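Local coordinates for UDP-N-acetylglucosamine--peptide N-acetylglucosaminyltransferase stabilizing protein GtfB (Streptococcus gordonii, PDB 5E9T) that partners the glycosyltransferase GtfA in attaching the first GlcNAc to the serine-rich adhesin GspB, acting as the substrate-binding subunit of their heterotetramer, at residues A370-L378 with M418-A429. Sequence-based numbering, arbitrary orientation.
Sequences AFENNLLIL and MRSALQAQGRHA
Gln425, on helix 415-428, reaches across to the start of strand 376-379 and bonds the backbone at Leu375 and Ile377 with both ends of its amide. The turn before the strand is a Schellman motif: Asn374, with positive phi, ends helix 366-372, and the chain then enters strand 376-379, which pairs in parallel with strand 353-356. Strand segment 376-378 runs at 71° to helix segment 418-428 in an alpha/beta packing. Extended beyond CG (chi2 177°), the glutamine chain carries its amide to the backbone on both sides of Leu376. Gln425 OE1 accepts a nearly straight bond from Ile377 N at 3.1 Å, in the carbonyl plane and on a lone pair, while Gln425 NE2 gives a hydrogen to Leu375 O at 3.2 Å, standing above that carbonyl's plane. Two bonds to the backbone should fix the rotation of this buried amide.

Packing is dense beside it. Leu376, its CG anti to the backbone N, enters between Met418, Ala421 and Leu422; its CB lies 3.9 Å from selenomethionine Met418 SE. On the other flank the Phe371 ring slides past the Gln425 amide, their planes 26° apart, with Gln425 O at the ring edge and Ala429 CB 3.5 Å from Phe371 CZ. Tyr389 stacks on the same ring.

The looser side lies at Asn374, which is partly exposed. Leu422, also partly exposed, spans both regions, with CD2 against Leu376 and CD1 turned to Asn374. Asn374 ND2 is bonded to Arg280 O, and Asn374 OD1 lies 4.1 Å from Leu422 CD1.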
# COMPACT_ATOMS: atom_id res chain seq x y z
N ALA B 370 26.97 36.98 12.25
CA ALA B 370 27.04 38.29 12.90
C ALA B 370 28.28 38.38 13.78
O ALA B 370 29.06 39.34 13.68
CB ALA B 370 25.78 38.55 13.71
N PHE B 371 28.48 37.38 14.64
CA PHE B 371 29.63 37.39 15.55
C PHE B 371 30.95 37.45 14.78
O PHE B 371 31.87 38.18 15.17
CB PHE B 371 29.58 36.15 16.44
CG PHE B 371 30.71 36.06 17.43
CD1 PHE B 371 31.89 35.40 17.10
CD2 PHE B 371 30.59 36.61 18.69
CE1 PHE B 371 32.92 35.31 18.01
CE2 PHE B 371 31.62 36.52 19.61
CZ PHE B 371 32.79 35.87 19.27
N GLU B 372 31.05 36.70 13.68
CA GLU B 372 32.28 36.72 12.89
C GLU B 372 32.50 38.07 12.24
O GLU B 372 33.65 38.43 11.94
CB GLU B 372 32.24 35.62 11.83
CG GLU B 372 32.05 34.21 12.37
CD GLU B 372 32.38 33.15 11.34
OE1 GLU B 372 32.79 33.52 10.22
OE2 GLU B 372 32.21 31.95 11.65
N ASN B 373 31.43 38.82 11.99
CA ASN B 373 31.51 40.14 11.37
C ASN B 373 31.51 41.27 12.39
O ASN B 373 31.39 42.44 12.00
CB ASN B 373 30.38 40.31 10.36
CG ASN B 373 30.78 39.88 8.97
OD1 ASN B 373 30.96 40.72 8.08
ND2 ASN B 373 30.94 38.58 8.77
N ASN B 374 31.58 40.95 13.69
CA ASN B 374 31.67 41.94 14.77
C ASN B 374 30.43 42.81 14.86
O ASN B 374 30.49 43.94 15.37
CB ASN B 374 32.92 42.82 14.62
CG ASN B 374 34.03 42.41 15.57
OD1 ASN B 374 33.81 42.20 16.76
ND2 ASN B 374 35.24 42.29 15.04
N LEU B 375 29.29 42.32 14.38
CA LEU B 375 28.02 42.95 14.69
C LEU B 375 27.66 42.68 16.15
O LEU B 375 27.81 41.56 16.63
CB LEU B 375 26.91 42.42 13.78
CG LEU B 375 26.78 42.94 12.35
CD1 LEU B 375 27.95 42.50 11.49
CD2 LEU B 375 25.48 42.46 11.73
N LEU B 376 27.19 43.72 16.84
CA LEU B 376 26.75 43.54 18.22
C LEU B 376 25.36 42.92 18.23
O LEU B 376 24.41 43.50 17.69
CB LEU B 376 26.73 44.84 19.00
CG LEU B 376 26.00 44.56 20.32
CD1 LEU B 376 26.81 43.63 21.24
CD2 LEU B 376 25.62 45.84 21.04
N ILE B 377 25.23 41.77 18.87
CA ILE B 377 23.99 41.01 18.90
C ILE B 377 23.26 41.27 20.21
O ILE B 377 23.87 41.26 21.29
CB ILE B 377 24.29 39.51 18.74
CG1 ILE B 377 25.32 39.29 17.63
CG2 ILE B 377 23.00 38.74 18.49
CD1 ILE B 377 25.92 37.91 17.64
N LEU B 378 21.94 41.51 20.11
CA LEU B 378 21.04 41.55 21.27
C LEU B 378 19.73 40.88 20.90
O LEU B 378 19.33 40.85 19.73
CB LEU B 378 20.69 42.97 21.74
CG LEU B 378 21.73 44.07 21.67
CD1 LEU B 378 21.17 45.46 22.01
CD2 LEU B 378 22.71 43.63 22.59
N MSE B 418 30.72 51.43 22.65
CA MSE B 418 30.53 50.15 22.00
C MSE B 418 31.64 49.20 22.39
O MSE B 418 31.38 48.08 22.83
CB MSE B 418 30.47 50.29 20.49
CG MSE B 418 30.34 48.97 19.75
SE MSE B 418 28.55 48.23 19.84
CE MSE B 418 27.89 48.68 18.08
N ARG B 419 32.89 49.63 22.18
CA ARG B 419 34.08 48.82 22.40
C ARG B 419 33.98 48.07 23.73
O ARG B 419 34.48 46.96 23.86
CB ARG B 419 35.34 49.69 22.38
CG ARG B 419 36.64 48.91 22.34
CD ARG B 419 37.85 49.83 22.31
NE ARG B 419 37.87 50.69 21.12
CZ ARG B 419 38.97 51.24 20.61
NH1 ARG B 419 40.14 51.02 21.19
NH2 ARG B 419 38.89 52.00 19.53
N SER B 420 33.32 48.69 24.71
CA SER B 420 32.81 47.94 25.86
C SER B 420 31.95 46.76 25.42
O SER B 420 32.27 45.60 25.69
CB SER B 420 32.01 48.88 26.77
OG SER B 420 31.06 48.16 27.54
N ALA B 421 30.84 47.05 24.73
CA ALA B 421 29.81 46.05 24.46
C ALA B 421 30.35 44.85 23.69
O ALA B 421 29.91 43.72 23.92
CB ALA B 421 28.64 46.69 23.70
N LEU B 422 31.28 45.07 22.76
CA LEU B 422 31.76 43.96 21.96
C LEU B 422 32.88 43.19 22.64
O LEU B 422 33.29 42.14 22.13
CB LEU B 422 32.22 44.41 20.57
CG LEU B 422 31.18 45.20 19.78
CD1 LEU B 422 31.40 45.12 18.28
CD2 LEU B 422 29.82 44.70 20.14
N GLN B 423 33.40 43.70 23.75
CA GLN B 423 34.15 42.86 24.66
C GLN B 423 33.25 42.14 25.64
O GLN B 423 33.67 41.17 26.26
CB GLN B 423 35.20 43.69 25.41
CG GLN B 423 36.20 44.37 24.50
CD GLN B 423 36.89 43.40 23.54
OE1 GLN B 423 36.97 42.20 23.80
NE2 GLN B 423 37.39 43.93 22.43
N ALA B 424 32.00 42.59 25.77
CA ALA B 424 31.03 41.87 26.58
C ALA B 424 30.62 40.57 25.89
O ALA B 424 30.69 39.49 26.49
CB ALA B 424 29.82 42.76 26.83
N GLN B 425 30.19 40.66 24.63
CA GLN B 425 29.94 39.45 23.86
C GLN B 425 31.24 38.80 23.42
O GLN B 425 31.28 37.59 23.18
CB GLN B 425 29.06 39.77 22.64
CG GLN B 425 29.84 40.06 21.37
CD GLN B 425 28.93 40.32 20.17
OE1 GLN B 425 27.74 40.56 20.33
NE2 GLN B 425 29.50 40.25 18.98
N GLY B 426 32.32 39.59 23.32
CA GLY B 426 33.62 39.00 23.04
C GLY B 426 34.11 38.11 24.16
O GLY B 426 34.66 37.04 23.92
N ARG B 427 33.90 38.55 25.41
CA ARG B 427 34.24 37.71 26.56
C ARG B 427 33.32 36.51 26.66
O ARG B 427 33.78 35.39 26.94
CB ARG B 427 34.16 38.51 27.86
CG ARG B 427 35.35 39.41 28.08
CD ARG B 427 35.05 40.49 29.11
NE ARG B 427 35.88 41.66 28.88
CZ ARG B 427 37.19 41.63 28.71
NH1 ARG B 427 37.86 40.48 28.74
NH2 ARG B 427 37.85 42.76 28.51
N HIS B 428 32.02 36.73 26.47
CA HIS B 428 31.05 35.67 26.69
C HIS B 428 31.31 34.47 25.79
O HIS B 428 31.08 33.33 26.20
CB HIS B 428 29.64 36.20 26.46
CG HIS B 428 28.57 35.17 26.66
ND1 HIS B 428 28.33 34.16 25.75
CD2 HIS B 428 27.70 34.97 27.68
CE1 HIS B 428 27.35 33.40 26.20
NE2 HIS B 428 26.95 33.87 27.37
N ALA B 429 31.80 34.71 24.57
CA ALA B 429 32.17 33.63 23.67
C ALA B 429 33.56 33.09 23.98
O ALA B 429 34.05 32.23 23.24
CB ALA B 429 32.10 34.10 22.22